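Local structure of 450aa long hypothetical fmu protein (Pyrococcus horikoshii, 2YXL) at residues I18-I22 and I56-M61; L86-L90 and Y129-L133; N283-A289 and I309-L315. The protein probably transfers a methyl group from S-adenosyl-L-methionine to carbon 5 of cytosine in RNA. All coordinates share one frame; numbering follows the deposited sequence.

Contact 1 (I18-I22 and I56-M61); sequences IIEAI and IFYDIM
Ile22 pushes its terminal methyl into a notch formed by Phe57, Ile60 and Met61, and here the side chains interlock most tightly. CG1 of Ile22 lies beside its own backbone N (chi1 -66°), and the further bend at chi2 (-58°) brings CD1 across to the other helix. Ile22 CD1 meets Phe57 CD2 at 3.7 Å, coming to the ring obliquely, and rests on Ile60 CG2 at 3.8 Å; the Met61 CE methyl closes on it at 3.9 Å. The Phe57 ring points back past Ile22, and its rim is met near the ring plane by the backbone carbonyl of Ala21, with Ala21 O 3.6 Å from Phe57 CE2. Met61 CG lies over one face of the same ring, toward its rim. Both helices belong to the all-helical N-terminal region, whose counterpart in bacterial RsmB resembles NusB, and the short segments cross at -42° with axes 10.5 Å apart. Toward Ile18 the fit is looser: Ile18 CG2 stands 4.2 Å from Ile56 CG2, and helix 84-99 also packs there, through Val92 on Ile18 and Asp95 on Ile56. Tyr58, partly exposed, turns away from helix 12-24 and hydrogen-bonds through its hydroxyl to Gln32.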
ATOM      1  N   ILE A  18     -14.355  -3.166  14.066  1.00 34.00           N
ATOM      2  CA  ILE A  18     -14.170  -3.479  12.638  1.00 34.06           C
ATOM      3  C   ILE A  18     -15.099  -2.662  11.762  1.00 34.01           C
ATOM      4  O   ILE A  18     -14.723  -2.294  10.656  1.00 34.16           O
ATOM      5  CB  ILE A  18     -14.370  -4.977  12.248  1.00 34.04           C
ATOM      6  CG1 ILE A  18     -14.849  -5.824  13.419  1.00 34.22           C
ATOM      7  CG2 ILE A  18     -13.123  -5.529  11.540  1.00 33.82           C
ATOM      8  CD1 ILE A  18     -16.344  -5.917  13.492  1.00 34.60           C
ATOM      9  N   ILE A  19     -16.311  -2.396  12.248  1.00 34.00           N
ATOM     10  CA  ILE A  19     -17.252  -1.554  11.517  1.00 33.95           C
ATOM     11  C   ILE A  19     -16.632  -0.177  11.284  1.00 34.08           C
ATOM     12  O   ILE A  19     -16.609   0.305  10.152  1.00 34.24           O
ATOM     13  CB  ILE A  19     -18.631  -1.433  12.222  1.00 34.02           C
ATOM     14  CG1 ILE A  19     -19.339  -2.793  12.238  1.00 33.82           C
ATOM     15  CG2 ILE A  19     -19.507  -0.377  11.522  1.00 33.53           C
ATOM     16  CD1 ILE A  19     -20.572  -2.852  13.122  1.00 33.78           C
ATOM     17  N   GLU A  20     -16.107   0.432  12.348  1.00 34.07           N
ATOM     18  CA  GLU A  20     -15.447   1.731  12.235  1.00 34.12           C
ATOM     19  C   GLU A  20     -14.182   1.660  11.371  1.00 34.04           C
ATOM     20  O   GLU A  20     -13.899   2.587  10.612  1.00 34.25           O
ATOM     21  CB  GLU A  20     -15.165   2.342  13.615  1.00 34.14           C
ATOM     22  CG  GLU A  20     -14.438   3.694  13.569  1.00 35.01           C
ATOM     23  CD  GLU A  20     -15.058   4.771  14.459  1.00 36.25           C
ATOM     24  OE1 GLU A  20     -14.843   5.968  14.165  1.00 36.90           O
ATOM     25  OE2 GLU A  20     -15.758   4.439  15.441  1.00 36.48           O
ATOM     26  N   ALA A  21     -13.441   0.558  11.470  1.00 33.72           N
ATOM     27  CA  ALA A  21     -12.232   0.374  10.664  1.00 33.50           C
ATOM     28  C   ALA A  21     -12.561   0.238   9.180  1.00 33.36           C
ATOM     29  O   ALA A  21     -11.869   0.802   8.331  1.00 33.23           O
ATOM     30  CB  ALA A  21     -11.432  -0.833  11.152  1.00 33.35           C
ATOM     31  N   ILE A  22     -13.619  -0.513   8.884  1.00 33.26           N
ATOM     32  CA  ILE A  22     -14.075  -0.718   7.514  1.00 33.31           C
ATOM     33  C   ILE A  22     -14.663   0.577   6.948  1.00 33.63           C
ATOM     34  O   ILE A  22     -14.426   0.915   5.782  1.00 33.71           O
ATOM     35  CB  ILE A  22     -15.076  -1.906   7.418  1.00 33.17           C
ATOM     36  CG1 ILE A  22     -14.378  -3.237   7.750  1.00 33.13           C
ATOM     37  CG2 ILE A  22     -15.739  -1.981   6.050  1.00 32.89           C
ATOM     38  CD1 ILE A  22     -13.178  -3.596   6.864  1.00 32.40           C
ATOM     39  N   ILE A  56     -10.021 -10.340  10.090  1.00 35.04           N
ATOM     40  CA  ILE A  56     -11.329 -10.040   9.497  1.00 34.58           C
ATOM     41  C   ILE A  56     -11.254  -8.794   8.605  1.00 34.55           C
ATOM     42  O   ILE A  56     -11.794  -8.784   7.494  1.00 34.35           O
ATOM     43  CB  ILE A  56     -12.435  -9.895  10.582  1.00 34.60           C
ATOM     44  CG1 ILE A  56     -12.679 -11.243  11.278  1.00 34.38           C
ATOM     45  CG2 ILE A  56     -13.742  -9.355   9.976  1.00 34.21           C
ATOM     46  CD1 ILE A  56     -13.608 -11.178  12.481  1.00 34.20           C
ATOM     47  N   PHE A  57     -10.564  -7.765   9.096  1.00 34.45           N
ATOM     48  CA  PHE A  57     -10.338  -6.525   8.356  1.00 34.43           C
ATOM     49  C   PHE A  57      -9.799  -6.795   6.951  1.00 34.43           C
ATOM     50  O   PHE A  57     -10.388  -6.351   5.961  1.00 34.63           O
ATOM     51  CB  PHE A  57      -9.389  -5.609   9.142  1.00 34.47           C
ATOM     52  CG  PHE A  57      -9.100  -4.297   8.466  1.00 34.77           C
ATOM     53  CD1 PHE A  57      -7.955  -4.139   7.686  1.00 34.97           C
ATOM     54  CD2 PHE A  57      -9.962  -3.213   8.621  1.00 34.80           C
ATOM     55  CE1 PHE A  57      -7.677  -2.922   7.059  1.00 35.08           C
ATOM     56  CE2 PHE A  57      -9.694  -1.992   8.000  1.00 34.96           C
ATOM     57  CZ  PHE A  57      -8.546  -1.848   7.218  1.00 35.15           C
ATOM     58  N   TYR A  58      -8.697  -7.535   6.867  1.00 34.28           N
ATOM     59  CA  TYR A  58      -8.086  -7.857   5.577  1.00 34.32           C
ATOM     60  C   TYR A  58      -8.894  -8.847   4.741  1.00 34.14           C
ATOM     61  O   TYR A  58      -8.812  -8.830   3.515  1.00 34.29           O
ATOM     62  CB  TYR A  58      -6.644  -8.351   5.751  1.00 34.51           C
ATOM     63  CG  TYR A  58      -5.674  -7.256   6.135  1.00 34.61           C
ATOM     64  CD1 TYR A  58      -4.978  -7.309   7.342  1.00 34.33           C
ATOM     65  CD2 TYR A  58      -5.461  -6.156   5.296  1.00 34.58           C
ATOM     66  CE1 TYR A  58      -4.087  -6.305   7.702  1.00 34.79           C
ATOM     67  CE2 TYR A  58      -4.575  -5.142   5.648  1.00 34.84           C
ATOM     68  CZ  TYR A  58      -3.891  -5.225   6.851  1.00 35.20           C
ATOM     69  OH  TYR A  58      -3.010  -4.231   7.209  1.00 35.46           O
ATOM     70  N   ASP A  59      -9.666  -9.707   5.398  1.00 33.88           N
ATOM     71  CA  ASP A  59     -10.560 -10.617   4.693  1.00 33.71           C
ATOM     72  C   ASP A  59     -11.654  -9.833   3.960  1.00 33.73           C
ATOM     73  O   ASP A  59     -12.003 -10.163   2.824  1.00 33.83           O
ATOM     74  CB  ASP A  59     -11.178 -11.624   5.669  1.00 33.78           C
ATOM     75  CG  ASP A  59     -11.760 -12.838   4.970  1.00 33.69           C
ATOM     76  OD1 ASP A  59     -11.030 -13.507   4.214  1.00 34.11           O
ATOM     77  OD2 ASP A  59     -12.948 -13.139   5.192  1.00 34.22           O
ATOM     78  N   ILE A  60     -12.182  -8.795   4.612  1.00 33.48           N
ATOM     79  CA  ILE A  60     -13.192  -7.925   4.007  1.00 33.42           C
ATOM     80  C   ILE A  60     -12.587  -7.119   2.846  1.00 33.77           C
ATOM     81  O   ILE A  60     -13.164  -7.064   1.757  1.00 33.85           O
ATOM     82  CB  ILE A  60     -13.855  -6.974   5.049  1.00 33.36           C
ATOM     83  CG1 ILE A  60     -14.639  -7.780   6.096  1.00 33.16           C
ATOM     84  CG2 ILE A  60     -14.774  -5.965   4.357  1.00 32.87           C
ATOM     85  CD1 ILE A  60     -14.996  -7.013   7.355  1.00 32.86           C
ATOM     86  N   MET A  61     -11.428  -6.509   3.083  1.00 33.77           N
ATOM     87  CA  MET A  61     -10.738  -5.738   2.049  1.00 33.90           C
ATOM     88  C   MET A  61     -10.460  -6.596   0.817  1.00 33.83           C
ATOM     89  O   MET A  61     -10.733  -6.182  -0.310  1.00 33.95           O
ATOM     90  CB  MET A  61      -9.432  -5.128   2.587  1.00 34.05           C
ATOM     91  CG  MET A  61      -9.627  -4.040   3.642  1.00 34.17           C
ATOM     92  SD  MET A  61     -10.780  -2.765   3.100  1.00 34.82           S
ATOM     93  CE  MET A  61     -10.747  -1.630   4.483  1.00 34.14           C
TER

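Contact 2 (L86-L90 and Y129-L133); sequences LRAAL and YFWDL
Leu86, Ala89 and Leu90 meet the aromatic pair Tyr129 and Phe130 across two helices that run nearly parallel, their short segments inclined by 23° with axes 11.0 Å apart. Contacts between aliphatic groups and aromatic residues predominate. Leu86 divides its two methyls: CD2 approaches the Tyr129 ring obliquely, with Leu86 CD2 3.5 Å from Tyr129 CD2, while Leu86 CD1 meets the methylene of Phe130 rather than its ring, at 3.9 Å from Phe130 CB. The Leu86 side chain crosses that of Tyr129 at about a right angle but runs past Phe130 in the opposite direction. Phe130 carries its ring opposite the backbone N (chi1 -180°), a setting that sends it toward helix 84-99 and brings CE1 to 3.7 Å from Ala89 CB. The small Ala89 leaves room for this ring, and Leu90 CD2 comes obliquely to it at 3.8 Å from Phe130 CD1. Between leucines, contact comes at the C-terminal ends of the segments, where Leu90 CD2 also touches Leu133 CD1 at 3.8 Å, the two side chains again crossing nearly at right angles. Polar interactions across the pair are absent; the backbone bonds stay within each helix, such as Leu90 N to Leu86 O. Both helices belong to the N-terminal helical region, and their interface continues into its neighbours: helix 104-121 packs on Phe130 through Ala114, Ser115 and Ile118, helix 12-24 meets Ala88 through Arg23, and helix 47-75 reaches Leu90 through Ile71 and both Tyr129 and Leu133 through Val75.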
ATOM      1  N   LEU A  86     -23.825   2.043   7.211  1.00 29.47           N
ATOM      2  CA  LEU A  86     -24.627   0.890   6.820  1.00 29.47           C
ATOM      3  C   LEU A  86     -23.820  -0.053   5.931  1.00 29.57           C
ATOM      4  O   LEU A  86     -23.742  -1.250   6.213  1.00 29.91           O
ATOM      5  CB  LEU A  86     -25.914   1.330   6.120  1.00 29.29           C
ATOM      6  CG  LEU A  86     -26.916   0.237   5.737  1.00 29.43           C
ATOM      7  CD1 LEU A  86     -27.362  -0.596   6.943  1.00 29.55           C
ATOM      8  CD2 LEU A  86     -28.121   0.862   5.052  1.00 29.52           C
ATOM      9  N   ARG A  87     -23.206   0.490   4.877  1.00 29.47           N
ATOM     10  CA  ARG A  87     -22.377  -0.302   3.969  1.00 29.50           C
ATOM     11  C   ARG A  87     -21.284  -1.066   4.720  1.00 29.69           C
ATOM     12  O   ARG A  87     -21.089  -2.256   4.484  1.00 29.71           O
ATOM     13  CB  ARG A  87     -21.768   0.572   2.861  1.00 29.36           C
ATOM     14  CG  ARG A  87     -20.779  -0.168   1.948  1.00 28.93           C
ATOM     15  CD  ARG A  87     -20.414   0.611   0.682  1.00 29.31           C
ATOM     16  NE  ARG A  87     -19.837   1.926   0.967  1.00 28.84           N
ATOM     17  CZ  ARG A  87     -20.509   3.076   0.908  1.00 27.57           C
ATOM     18  NH1 ARG A  87     -19.892   4.211   1.190  1.00 27.33           N
ATOM     19  NH2 ARG A  87     -21.792   3.095   0.570  1.00 27.00           N
ATOM     20  N   ALA A  88     -20.585  -0.374   5.618  1.00 29.95           N
ATOM     21  CA  ALA A  88     -19.534  -0.981   6.430  1.00 30.06           C
ATOM     22  C   ALA A  88     -20.085  -2.099   7.313  1.00 30.35           C
ATOM     23  O   ALA A  88     -19.493  -3.176   7.395  1.00 30.49           O
ATOM     24  CB  ALA A  88     -18.831   0.076   7.273  1.00 29.91           C
ATOM     25  N   ALA A  89     -21.225  -1.854   7.957  1.00 30.56           N
ATOM     26  CA  ALA A  89     -21.843  -2.863   8.818  1.00 30.79           C
ATOM     27  C   ALA A  89     -22.271  -4.092   8.017  1.00 30.94           C
ATOM     28  O   ALA A  89     -22.048  -5.227   8.450  1.00 31.19           O
ATOM     29  CB  ALA A  89     -23.019  -2.282   9.581  1.00 30.68           C
ATOM     30  N   LEU A  90     -22.870  -3.860   6.851  1.00 30.87           N
ATOM     31  CA  LEU A  90     -23.308  -4.946   5.982  1.00 30.84           C
ATOM     32  C   LEU A  90     -22.122  -5.794   5.509  1.00 31.06           C
ATOM     33  O   LEU A  90     -22.208  -7.023   5.484  1.00 31.21           O
ATOM     34  CB  LEU A  90     -24.118  -4.407   4.797  1.00 30.75           C
ATOM     35  CG  LEU A  90     -25.529  -3.865   5.066  1.00 30.61           C
ATOM     36  CD1 LEU A  90     -26.118  -3.263   3.811  1.00 29.61           C
ATOM     37  CD2 LEU A  90     -26.460  -4.953   5.617  1.00 30.69           C
ATOM     38  N   TYR A 129     -32.962  -0.616   9.801  1.00 34.44           N
ATOM     39  CA  TYR A 129     -32.849  -1.242   8.485  1.00 34.78           C
ATOM     40  C   TYR A 129     -31.834  -2.389   8.500  1.00 34.58           C
ATOM     41  O   TYR A 129     -32.084  -3.452   7.929  1.00 34.41           O
ATOM     42  CB  TYR A 129     -32.486  -0.186   7.435  1.00 35.34           C
ATOM     43  CG  TYR A 129     -32.337  -0.708   6.023  1.00 35.96           C
ATOM     44  CD1 TYR A 129     -33.453  -0.977   5.232  1.00 36.82           C
ATOM     45  CD2 TYR A 129     -31.078  -0.915   5.473  1.00 36.68           C
ATOM     46  CE1 TYR A 129     -33.313  -1.454   3.929  1.00 37.19           C
ATOM     47  CE2 TYR A 129     -30.924  -1.386   4.178  1.00 37.22           C
ATOM     48  CZ  TYR A 129     -32.042  -1.655   3.413  1.00 37.32           C
ATOM     49  OH  TYR A 129     -31.876  -2.121   2.129  1.00 38.00           O
ATOM     50  N   PHE A 130     -30.701  -2.164   9.163  1.00 34.44           N
ATOM     51  CA  PHE A 130     -29.689  -3.197   9.367  1.00 34.42           C
ATOM     52  C   PHE A 130     -30.274  -4.379  10.132  1.00 34.47           C
ATOM     53  O   PHE A 130     -30.139  -5.528   9.712  1.00 34.34           O
ATOM     54  CB  PHE A 130     -28.487  -2.628  10.124  1.00 34.34           C
ATOM     55  CG  PHE A 130     -27.391  -3.634  10.373  1.00 34.52           C
ATOM     56  CD1 PHE A 130     -26.535  -4.019   9.344  1.00 34.27           C
ATOM     57  CD2 PHE A 130     -27.212  -4.188  11.637  1.00 34.38           C
ATOM     58  CE1 PHE A 130     -25.524  -4.944   9.567  1.00 34.87           C
ATOM     59  CE2 PHE A 130     -26.198  -5.115  11.872  1.00 34.87           C
ATOM     60  CZ  PHE A 130     -25.353  -5.494  10.838  1.00 34.85           C
ATOM     61  N   TRP A 131     -30.930  -4.069  11.248  1.00 34.57           N
ATOM     62  CA  TRP A 131     -31.582  -5.050  12.104  1.00 34.73           C
ATOM     63  C   TRP A 131     -32.549  -5.929  11.307  1.00 35.01           C
ATOM     64  O   TRP A 131     -32.588  -7.148  11.497  1.00 35.03           O
ATOM     65  CB  TRP A 131     -32.320  -4.319  13.229  1.00 34.62           C
ATOM     66  CG  TRP A 131     -32.718  -5.177  14.390  1.00 34.33           C
ATOM     67  CD1 TRP A 131     -31.985  -5.422  15.517  1.00 34.24           C
ATOM     68  CD2 TRP A 131     -33.949  -5.889  14.548  1.00 33.91           C
ATOM     69  NE1 TRP A 131     -32.682  -6.246  16.366  1.00 33.89           N
ATOM     70  CE2 TRP A 131     -33.891  -6.550  15.799  1.00 34.10           C
ATOM     71  CE3 TRP A 131     -35.096  -6.037  13.756  1.00 33.77           C
ATOM     72  CZ2 TRP A 131     -34.938  -7.350  16.277  1.00 34.04           C
ATOM     73  CZ3 TRP A 131     -36.141  -6.830  14.233  1.00 34.28           C
ATOM     74  CH2 TRP A 131     -36.050  -7.479  15.483  1.00 34.26           C
ATOM     75  N   ASP A 132     -33.306  -5.301  10.407  1.00 35.35           N
ATOM     76  CA  ASP A 132     -34.256  -5.988   9.530  1.00 35.76           C
ATOM     77  C   ASP A 132     -33.595  -6.910   8.498  1.00 36.15           C
ATOM     78  O   ASP A 132     -34.242  -7.822   7.983  1.00 36.24           O
ATOM     79  CB  ASP A 132     -35.148  -4.972   8.802  1.00 35.56           C
ATOM     80  CG  ASP A 132     -36.215  -4.370   9.697  1.00 35.91           C
ATOM     81  OD1 ASP A 132     -36.527  -4.956  10.758  1.00 36.32           O
ATOM     82  OD2 ASP A 132     -36.762  -3.308   9.331  1.00 36.34           O
ATOM     83  N   LEU A 133     -32.321  -6.669   8.194  1.00 36.53           N
ATOM     84  CA  LEU A 133     -31.613  -7.455   7.180  1.00 37.24           C
ATOM     85  C   LEU A 133     -30.818  -8.643   7.727  1.00 37.71           C
ATOM     86  O   LEU A 133     -30.485  -9.566   6.976  1.00 37.68           O
ATOM     87  CB  LEU A 133     -30.673  -6.563   6.365  1.00 37.11           C
ATOM     88  CG  LEU A 133     -31.294  -5.560   5.397  1.00 37.24           C
ATOM     89  CD1 LEU A 133     -30.219  -4.595   4.945  1.00 37.04           C
ATOM     90  CD2 LEU A 133     -31.959  -6.252   4.208  1.00 36.73           C
TER

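Contact 3 (N283-A289 and I309-L315); sequences NKGKIYA and IKIVKPL
Ile287 and Val312 face each other on neighbouring parallel strands, joined by helix 294-306 into a beta-alpha-beta unit of the Rossmann-like methyltransferase fold. Their side chains cross obliquely on the face that also bears Ala289, with Ile287 CB 3.8 Å from Val312 CG2, and Ala289 there touches Ala268, a residue predicted to bind S-adenosyl-L-methionine. Ile311 holds CG1 between its backbone N and carbonyl carbon (chi1 62°), bringing CD1 against the Ile287 CD1 methyl at 3.8 Å. On the other face Tyr288 and Leu315 lie side by side, pointing the same way, with Tyr288 CD2 3.9 Å from Leu315 CD1. The Lys286 and Lys313 chains pass at a slant with their like-charged ammonium groups close together. Before the strands, Asn283 stands at about a right angle to Lys310: OD1 accepts Lys310 N through an in-plane lone pair at 3.2 Å, while ND2 hydrogen-bonds to Gly308 O. An alanine in place of Asn283 would remove both bonds and is likely to leave Lys310 N and Gly308 O without these mates, freeing the turn before strand 312-315 to shift. The strands are stitched by four backbone bonds, among them Ile287 N to Ile311 O at 2.9 Å and the straightest, Ala289 N to Lys313 O at 3.1 Å, with an N-H...O angle of 173°.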
ATOM      1  N   ASN A 283      23.654  12.309   5.207  1.00 35.91           N
ATOM      2  CA  ASN A 283      23.212  13.623   5.686  1.00 35.46           C
ATOM      3  C   ASN A 283      24.045  14.800   5.149  1.00 35.04           C
ATOM      4  O   ASN A 283      24.237  15.807   5.837  1.00 35.05           O
ATOM      5  CB  ASN A 283      23.145  13.640   7.223  1.00 35.51           C
ATOM      6  CG  ASN A 283      21.885  14.305   7.753  1.00 35.66           C
ATOM      7  OD1 ASN A 283      20.962  14.623   6.998  1.00 35.63           O
ATOM      8  ND2 ASN A 283      21.837  14.505   9.065  1.00 35.94           N
ATOM      9  N   LYS A 284      24.535  14.657   3.918  1.00 34.44           N
ATOM     10  CA  LYS A 284      25.310  15.704   3.244  1.00 33.83           C
ATOM     11  C   LYS A 284      24.858  15.872   1.796  1.00 33.37           C
ATOM     12  O   LYS A 284      24.584  14.889   1.101  1.00 33.38           O
ATOM     13  CB  LYS A 284      26.811  15.409   3.306  1.00 33.84           C
ATOM     14  CG  LYS A 284      27.442  15.681   4.664  1.00 33.94           C
ATOM     15  CD  LYS A 284      28.959  15.667   4.594  1.00 34.01           C
ATOM     16  CE  LYS A 284      29.569  15.868   5.971  1.00 34.01           C
ATOM     17  NZ  LYS A 284      31.041  16.089   5.902  1.00 34.17           N
ATOM     18  N   GLY A 285      24.780  17.126   1.353  1.00 32.67           N
ATOM     19  CA  GLY A 285      24.262  17.456   0.027  1.00 31.83           C
ATOM     20  C   GLY A 285      22.922  18.166   0.099  1.00 31.23           C
ATOM     21  O   GLY A 285      22.659  18.911   1.045  1.00 31.16           O
ATOM     22  N   LYS A 286      22.075  17.933  -0.901  1.00 30.66           N
ATOM     23  CA  LYS A 286      20.761  18.573  -0.969  1.00 30.10           C
ATOM     24  C   LYS A 286      19.726  17.694  -1.674  1.00 29.69           C
ATOM     25  O   LYS A 286      20.009  17.099  -2.716  1.00 29.59           O
ATOM     26  CB  LYS A 286      20.873  19.933  -1.670  1.00 30.09           C
ATOM     27  CG  LYS A 286      19.744  20.910  -1.345  1.00 30.07           C
ATOM     28  CD  LYS A 286      20.093  22.340  -1.750  1.00 30.08           C
ATOM     29  CE  LYS A 286      21.072  22.982  -0.771  1.00 30.13           C
ATOM     30  NZ  LYS A 286      21.487  24.344  -1.200  1.00 29.89           N
ATOM     31  N   ILE A 287      18.531  17.612  -1.092  1.00 29.22           N
ATOM     32  CA  ILE A 287      17.414  16.900  -1.711  1.00 28.82           C
ATOM     33  C   ILE A 287      16.203  17.818  -1.868  1.00 28.62           C
ATOM     34  O   ILE A 287      15.677  18.343  -0.884  1.00 28.53           O
ATOM     35  CB  ILE A 287      17.000  15.627  -0.917  1.00 28.85           C
ATOM     36  CG1 ILE A 287      18.187  14.672  -0.750  1.00 28.74           C
ATOM     37  CG2 ILE A 287      15.824  14.918  -1.606  1.00 28.59           C
ATOM     38  CD1 ILE A 287      17.976  13.597   0.300  1.00 28.74           C
ATOM     39  N   TYR A 288      15.775  18.009  -3.113  1.00 28.38           N
ATOM     40  CA  TYR A 288      14.536  18.721  -3.403  1.00 28.19           C
ATOM     41  C   TYR A 288      13.392  17.714  -3.472  1.00 28.07           C
ATOM     42  O   TYR A 288      13.402  16.807  -4.311  1.00 28.00           O
ATOM     43  CB  TYR A 288      14.645  19.512  -4.713  1.00 28.18           C
ATOM     44  CG  TYR A 288      15.604  20.687  -4.663  1.00 28.18           C
ATOM     45  CD1 TYR A 288      16.868  20.604  -5.247  1.00 28.16           C
ATOM     46  CD2 TYR A 288      15.245  21.883  -4.036  1.00 28.15           C
ATOM     47  CE1 TYR A 288      17.753  21.681  -5.207  1.00 28.21           C
ATOM     48  CE2 TYR A 288      16.124  22.966  -3.991  1.00 28.10           C
ATOM     49  CZ  TYR A 288      17.374  22.855  -4.578  1.00 28.13           C
ATOM     50  OH  TYR A 288      18.246  23.919  -4.537  1.00 28.09           O
ATOM     51  N   ALA A 289      12.414  17.876  -2.583  1.00 27.97           N
ATOM     52  CA  ALA A 289      11.298  16.939  -2.466  1.00 27.88           C
ATOM     53  C   ALA A 289       9.962  17.566  -2.868  1.00 27.87           C
ATOM     54  O   ALA A 289       9.419  18.411  -2.154  1.00 27.80           O
ATOM     55  CB  ALA A 289      11.229  16.378  -1.050  1.00 27.86           C
ATOM     56  N   ILE A 309      17.252  14.023   9.654  1.00 28.32           N
ATOM     57  CA  ILE A 309      17.593  14.506   8.315  1.00 28.13           C
ATOM     58  C   ILE A 309      17.609  16.038   8.322  1.00 27.90           C
ATOM     59  O   ILE A 309      16.753  16.670   8.945  1.00 27.88           O
ATOM     60  CB  ILE A 309      16.586  14.007   7.239  1.00 28.23           C
ATOM     61  CG1 ILE A 309      16.210  12.523   7.441  1.00 28.23           C
ATOM     62  CG2 ILE A 309      17.102  14.305   5.828  1.00 28.20           C
ATOM     63  CD1 ILE A 309      17.343  11.519   7.254  1.00 28.60           C
ATOM     64  N   LYS A 310      18.585  16.622   7.630  1.00 27.60           N
ATOM     65  CA  LYS A 310      18.755  18.077   7.618  1.00 27.30           C
ATOM     66  C   LYS A 310      19.078  18.674   6.240  1.00 27.00           C
ATOM     67  O   LYS A 310      19.299  19.881   6.117  1.00 26.98           O
ATOM     68  CB  LYS A 310      19.806  18.500   8.657  1.00 27.33           C
ATOM     69  CG  LYS A 310      21.157  17.811   8.527  1.00 27.32           C
ATOM     70  CD  LYS A 310      22.092  18.230   9.651  1.00 27.37           C
ATOM     71  CE  LYS A 310      23.459  17.582   9.508  1.00 27.51           C
ATOM     72  NZ  LYS A 310      24.400  18.052  10.562  1.00 27.28           N
ATOM     73  N   ILE A 311      19.085  17.832   5.209  1.00 26.60           N
ATOM     74  CA  ILE A 311      19.464  18.261   3.860  1.00 26.20           C
ATOM     75  C   ILE A 311      18.296  18.280   2.869  1.00 26.00           C
ATOM     76  O   ILE A 311      18.498  18.450   1.664  1.00 25.95           O
ATOM     77  CB  ILE A 311      20.607  17.387   3.280  1.00 26.23           C
ATOM     78  CG1 ILE A 311      20.166  15.923   3.159  1.00 26.12           C
ATOM     79  CG2 ILE A 311      21.876  17.534   4.123  1.00 26.02           C
ATOM     80  CD1 ILE A 311      20.903  15.144   2.092  1.00 26.25           C
ATOM     81  N   VAL A 312      17.079  18.109   3.382  1.00 25.72           N
ATOM     82  CA  VAL A 312      15.893  18.041   2.531  1.00 25.46           C
ATOM     83  C   VAL A 312      15.136  19.368   2.513  1.00 25.27           C
ATOM     84  O   VAL A 312      14.742  19.889   3.559  1.00 25.22           O
ATOM     85  CB  VAL A 312      14.952  16.873   2.943  1.00 25.50           C
ATOM     86  CG1 VAL A 312      13.612  16.957   2.207  1.00 25.46           C
ATOM     87  CG2 VAL A 312      15.618  15.532   2.671  1.00 25.42           C
ATOM     88  N   LYS A 313      14.955  19.908   1.310  1.00 25.02           N
ATOM     89  CA  LYS A 313      14.142  21.100   1.108  1.00 24.82           C
ATOM     90  C   LYS A 313      12.813  20.698   0.471  1.00 24.58           C
ATOM     91  O   LYS A 313      12.768  20.368  -0.717  1.00 24.57           O
ATOM     92  CB  LYS A 313      14.880  22.134   0.248  1.00 24.83           C
ATOM     93  CG  LYS A 313      16.096  22.749   0.929  1.00 24.97           C
ATOM     94  CD  LYS A 313      16.701  23.873   0.100  1.00 24.98           C
ATOM     95  CE  LYS A 313      17.919  24.469   0.792  1.00 25.08           C
ATOM     96  NZ  LYS A 313      18.479  25.627   0.040  1.00 25.26           N
ATOM     97  N   PRO A 314      11.730  20.705   1.270  1.00 24.37           N
ATOM     98  CA  PRO A 314      10.412  20.301   0.779  1.00 24.25           C
ATOM     99  C   PRO A 314       9.716  21.401  -0.028  1.00 24.14           C
ATOM    100  O   PRO A 314       9.772  22.579   0.339  1.00 24.12           O
ATOM    101  CB  PRO A 314       9.641  19.989   2.064  1.00 24.27           C
ATOM    102  CG  PRO A 314      10.284  20.827   3.116  1.00 24.31           C
ATOM    103  CD  PRO A 314      11.700  21.096   2.693  1.00 24.32           C
ATOM    104  N   LEU A 315       9.071  21.004  -1.123  1.00 23.95           N
ATOM    105  CA  LEU A 315       8.393  21.941  -2.013  1.00 23.77           C
ATOM    106  C   LEU A 315       7.022  21.423  -2.443  1.00 23.69           C
ATOM    107  O   LEU A 315       6.917  20.516  -3.274  1.00 23.66           O
ATOM    108  CB  LEU A 315       9.266  22.249  -3.237  1.00 23.78           C
ATOM    109  CG  LEU A 315      10.484  23.160  -3.042  1.00 23.69           C
ATOM    110  CD1 LEU A 315      11.502  22.935  -4.147  1.00 23.64           C
ATOM    111  CD2 LEU A 315      10.078  24.629  -2.967  1.00 23.67           C
TER

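Contacts 1, 2 and 3 follow one another along the chain, each closing before the next opens. The first two lie together in the N-terminal helical region, centres 15 Å apart, and touch directly: Ala88 CB meets Ile19 O and Ile22 CG2, where helix 84-99 packs on helix 12-24. Helix 47-75 of contact 1 is followed in the chain by helix 84-99 of contact 2. Contact 3 belongs instead to the mixed sheet of the sinefungin-binding methyltransferase domain, on the opposite side of the chain's centre, about 38 Å from contact 1 and 50 Å from contact 2, centre to centre. Helix 47-75 nevertheless reaches the methyltransferase part, through Tyr58 on Pro350 and Met61 on Glu351.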